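PDB 3H6X: dUTPase from Streptococcus mutans, which probably hydrolyses dUTP to dUMP and diphosphate, as a trimeric member of the dUTPase family with a jelly-roll beta-barrel fold. Local coordinates for residues G43-V48 against Q102-T107; R72-V77 against V111-G116. All coordinates share one frame; numbering follows the deposited sequence.

Contact 1 of 2, residues G43-V48 against Q102-T107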
# COMPACT_ATOMS: atom_id res chain seq x y z
N GLY B 43 -16.26 -3.44 -14.43
CA GLY B 43 -15.45 -2.24 -14.55
C GLY B 43 -15.75 -1.09 -13.59
O GLY B 43 -15.08 -0.05 -13.64
N ALA B 44 -16.74 -1.27 -12.72
CA ALA B 44 -17.19 -0.18 -11.83
C ALA B 44 -16.39 -0.09 -10.54
O ALA B 44 -15.81 -1.08 -10.07
CB ALA B 44 -18.65 -0.35 -11.51
N ILE B 45 -16.40 1.11 -9.95
CA ILE B 45 -15.86 1.33 -8.61
C ILE B 45 -17.02 1.57 -7.65
O ILE B 45 -17.88 2.43 -7.91
CB ILE B 45 -14.95 2.56 -8.57
CG1 ILE B 45 -13.73 2.38 -9.48
CG2 ILE B 45 -14.48 2.81 -7.11
CD1 ILE B 45 -12.93 3.64 -9.67
N VAL B 46 -17.05 0.81 -6.56
CA VAL B 46 -18.12 0.91 -5.55
C VAL B 46 -17.52 0.99 -4.16
O VAL B 46 -16.58 0.27 -3.84
CB VAL B 46 -19.06 -0.32 -5.61
CG1 VAL B 46 -20.03 -0.36 -4.41
CG2 VAL B 46 -19.84 -0.31 -6.93
N LEU B 47 -18.08 1.89 -3.35
CA LEU B 47 -17.70 1.99 -1.94
C LEU B 47 -18.46 0.93 -1.16
O LEU B 47 -19.69 1.00 -1.04
CB LEU B 47 -18.03 3.40 -1.43
CG LEU B 47 -17.12 4.51 -1.95
CD1 LEU B 47 -17.70 5.88 -1.64
CD2 LEU B 47 -15.72 4.41 -1.39
N VAL B 48 -17.75 -0.07 -0.65
CA VAL B 48 -18.39 -1.19 0.02
C VAL B 48 -18.42 -0.90 1.53
O VAL B 48 -17.36 -0.72 2.13
CB VAL B 48 -17.62 -2.48 -0.28
CG1 VAL B 48 -18.25 -3.70 0.43
CG2 VAL B 48 -17.54 -2.70 -1.80
N GLN B 102 -13.07 0.97 -1.08
CA GLN B 102 -13.32 1.38 -2.46
C GLN B 102 -12.82 0.30 -3.43
O GLN B 102 -11.62 0.22 -3.72
CB GLN B 102 -12.60 2.71 -2.72
CG GLN B 102 -13.09 3.46 -3.96
CD GLN B 102 -12.31 4.75 -4.19
OE1 GLN B 102 -11.86 5.41 -3.24
NE2 GLN B 102 -12.14 5.11 -5.46
N MSE B 103 -13.74 -0.54 -3.90
CA MSE B 103 -13.37 -1.75 -4.66
C MSE B 103 -13.73 -1.57 -6.13
O MSE B 103 -14.81 -1.06 -6.45
CB MSE B 103 -14.10 -2.97 -4.12
CG MSE B 103 -13.97 -3.17 -2.62
SE MSE B 103 -12.12 -3.48 -2.10
CE MSE B 103 -11.78 -5.09 -3.16
N LYS B 104 -12.82 -1.99 -7.01
CA LYS B 104 -13.08 -1.98 -8.45
C LYS B 104 -13.20 -3.40 -8.97
O LYS B 104 -12.41 -4.27 -8.62
CB LYS B 104 -11.96 -1.25 -9.21
CG LYS B 104 -12.23 -1.25 -10.73
CD LYS B 104 -11.27 -0.34 -11.48
CE LYS B 104 -11.46 -0.51 -12.98
NZ LYS B 104 -10.62 0.47 -13.74
N ASN B 105 -14.20 -3.63 -9.81
CA ASN B 105 -14.38 -4.92 -10.46
C ASN B 105 -13.63 -4.90 -11.80
O ASN B 105 -14.04 -4.20 -12.73
CB ASN B 105 -15.87 -5.15 -10.68
CG ASN B 105 -16.18 -6.45 -11.42
OD1 ASN B 105 -15.29 -7.20 -11.81
ND2 ASN B 105 -17.47 -6.73 -11.59
N MSE B 106 -12.53 -5.65 -11.87
CA MSE B 106 -11.70 -5.72 -13.06
C MSE B 106 -12.25 -6.62 -14.16
O MSE B 106 -11.73 -6.60 -15.27
CB MSE B 106 -10.31 -6.24 -12.71
CG MSE B 106 -9.58 -5.42 -11.71
SE MSE B 106 -7.78 -6.20 -11.41
CE MSE B 106 -8.28 -7.93 -10.68
N THR B 107 -13.28 -7.39 -13.84
CA THR B 107 -13.82 -8.38 -14.78
C THR B 107 -14.95 -7.83 -15.65
O THR B 107 -15.37 -6.69 -15.50
CB THR B 107 -14.34 -9.63 -14.05
OG1 THR B 107 -15.63 -9.37 -13.50
CG2 THR B 107 -13.38 -10.05 -12.94
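V46 and M103, a selenomethionine, face each other as the hydrogen-bonded pair of two antiparallel strands and satisfy one another's backbone. V46 N gives to M103 O at 2.9 Å, almost straight, and M103 N returns a bond to V46 O at 3.0 Å. Beyond them N105 N donates to A44 O (3.0 Å). At the strand end G43 N reaches N105 O at 2.9 Å, but the bond is bent to 122° and weak.

N105 OD1 accepts from T107 OG1 in the carbonyl plane, on a lone pair, at 2.8 Å, and from T107 N above that plane, making an Asx turn; ND2 donates to the backbone oxygens of Q109 and I40. On the face of I45, L47 and K104, chi1 of -62° sets the I45 methyl CG2 opposite the backbone N and 3.5 Å from Q102 CG, while CG1 goes to K104. On the other, V48 CG2 meets M103 CG at 3.7 Å.

The I45, L47, V48 and M103 side-chain contacts are thus apolar, the aliphatic chain of K104 passes backbone oxygens of 43-44, and the buried N105 amide, held at oxygen and nitrogen, probably steadies the turn after strand 100-105.

Contact 2 of 2, residues R72-V77 against V111-G116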
# COMPACT_ATOMS: atom_id res chain seq x y z
N ARG B 72 -7.06 -12.27 -7.59
CA ARG B 72 -6.98 -13.48 -8.41
C ARG B 72 -8.17 -14.41 -8.23
O ARG B 72 -8.46 -15.19 -9.13
CB ARG B 72 -5.64 -14.20 -8.27
CG ARG B 72 -5.42 -14.93 -6.99
CD ARG B 72 -4.15 -15.77 -7.14
NE ARG B 72 -3.73 -16.44 -5.91
CZ ARG B 72 -4.54 -16.92 -4.98
NH1 ARG B 72 -5.85 -16.85 -5.13
NH2 ARG B 72 -4.04 -17.50 -3.89
N LYS B 73 -8.90 -14.30 -7.12
CA LYS B 73 -10.07 -15.14 -6.92
C LYS B 73 -11.38 -14.47 -7.23
O LYS B 73 -12.28 -15.10 -7.78
CB LYS B 73 -10.10 -15.68 -5.49
CG LYS B 73 -8.87 -16.47 -5.13
CD LYS B 73 -9.05 -17.89 -5.54
CE LYS B 73 -9.83 -18.60 -4.46
NZ LYS B 73 -10.86 -19.49 -5.02
N LYS B 74 -11.51 -13.19 -6.87
CA LYS B 74 -12.78 -12.49 -7.03
C LYS B 74 -12.79 -11.47 -8.16
O LYS B 74 -13.85 -10.99 -8.56
CB LYS B 74 -13.18 -11.78 -5.75
CG LYS B 74 -13.41 -12.66 -4.55
CD LYS B 74 -13.94 -11.83 -3.41
CE LYS B 74 -14.87 -12.62 -2.49
NZ LYS B 74 -14.11 -13.54 -1.63
N GLY B 75 -11.61 -11.12 -8.66
CA GLY B 75 -11.52 -10.13 -9.72
C GLY B 75 -11.71 -8.71 -9.21
O GLY B 75 -12.02 -7.81 -9.99
N LEU B 76 -11.49 -8.51 -7.91
CA LEU B 76 -11.68 -7.19 -7.28
C LEU B 76 -10.37 -6.68 -6.73
O LEU B 76 -9.55 -7.46 -6.24
CB LEU B 76 -12.65 -7.29 -6.10
CG LEU B 76 -14.06 -7.84 -6.36
CD1 LEU B 76 -14.83 -7.84 -5.05
CD2 LEU B 76 -14.78 -7.00 -7.43
N VAL B 77 -10.18 -5.36 -6.80
CA VAL B 77 -9.02 -4.71 -6.17
C VAL B 77 -9.45 -3.49 -5.37
O VAL B 77 -10.42 -2.83 -5.70
CB VAL B 77 -7.94 -4.28 -7.20
CG1 VAL B 77 -7.34 -5.51 -7.89
CG2 VAL B 77 -8.51 -3.29 -8.21
N VAL B 111 -19.94 -8.62 -10.06
CA VAL B 111 -19.51 -9.39 -8.90
C VAL B 111 -20.37 -8.99 -7.71
O VAL B 111 -20.63 -7.81 -7.51
CB VAL B 111 -18.02 -9.16 -8.58
CG1 VAL B 111 -17.65 -9.84 -7.27
CG2 VAL B 111 -17.14 -9.69 -9.72
N VAL B 112 -20.83 -9.98 -6.96
CA VAL B 112 -21.64 -9.72 -5.77
C VAL B 112 -20.87 -10.10 -4.52
O VAL B 112 -20.37 -11.22 -4.41
CB VAL B 112 -22.94 -10.54 -5.78
CG1 VAL B 112 -23.71 -10.32 -4.49
CG2 VAL B 112 -23.79 -10.15 -6.97
N LEU B 113 -20.75 -9.14 -3.60
CA LEU B 113 -20.20 -9.41 -2.28
C LEU B 113 -21.37 -9.62 -1.34
O LEU B 113 -22.22 -8.74 -1.21
CB LEU B 113 -19.37 -8.21 -1.82
CG LEU B 113 -18.02 -8.04 -2.54
CD1 LEU B 113 -17.35 -6.71 -2.19
CD2 LEU B 113 -17.09 -9.19 -2.18
N GLU B 114 -21.43 -10.80 -0.72
CA GLU B 114 -22.47 -11.10 0.28
C GLU B 114 -22.12 -10.48 1.63
O GLU B 114 -20.94 -10.32 1.97
CB GLU B 114 -22.63 -12.61 0.43
CG GLU B 114 -22.90 -13.34 -0.88
CD GLU B 114 -24.23 -12.96 -1.51
OE1 GLU B 114 -25.12 -12.41 -0.80
OE2 GLU B 114 -24.40 -13.21 -2.72
N ALA B 115 -23.15 -10.13 2.40
CA ALA B 115 -22.94 -9.67 3.78
C ALA B 115 -22.12 -10.71 4.53
O ALA B 115 -22.38 -11.91 4.41
CB ALA B 115 -24.27 -9.47 4.49
N GLY B 116 -21.12 -10.24 5.27
CA GLY B 116 -20.28 -11.11 6.08
C GLY B 116 -18.99 -11.58 5.41
O GLY B 116 -18.10 -12.10 6.09
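L76 and L113 meet tip to tip, the methyl CD1 of L76 lying 3.9 Å from CD2 of L113 and almost as near to its CD1. This apolar group is completed by V111, whose CG1 is 4.0 Å from CD2 of L76; here the two side chains run past each other in opposite directions. The two methyls of L76 therefore have different main partners, CD1 the end of L113 and CD2 the branch of V111. The torsions of the leucine explain the division: CG stands anti to the carbonyl carbon (chi1 -58°), and a trans chi2 sends CD1 on to L113 while CD2 branches off to V111.

Contacts of mixed character flank the leucine. The second methyl of V111, CG2, rests 3.7 Å from the carbonyl oxygen of K74, a van der Waals approach to the end of helix 69-74. The K74 side chain itself crosses L113 at about a right angle, and its CE comes within 4.1 Å of L113 CD2, so its aliphatic part joins the apolar patch.

No hydrogen bond links the two segments, and their polar backbone pairing is directed elsewhere. V111 and L113 bond to I40 and T38 of strand 38-40, whereas G75 and V77 bond to M106 and K104. The positive phi of G75 (77°) turns the chain out of the helix and into strand 76-78. The contact thus spans two sheets: L76 and V111 both touch N105 of strand 100-105, L76 also packs on M103 of that strand, and L113 reaches V34.

Overall arrangement
Contacts 1 and 2 illustrate how a jelly-roll barrel joins backbone pairing to side-chain packing, their centres about 9 Å apart. Strand 100-105 is the shared element: it lies between strands 45-49 and 76-78, so the partner of 43-48 also borders 72-77. Probable hydrogen bonds from K104 N to V77 O and from M106 N to G75 O, both 2.9 Å, join the two directly. V111 N, after the turn, is 3.5 Å from N105 ND2, in packing contact. L47 and Q102 pack on R72 of a neighbouring subunit, and R72 packs on Q102 of the remaining subunit, the reciprocal of the same interface. Active sites of trimeric dUTPases form at subunit interfaces, consistent with the position of R72.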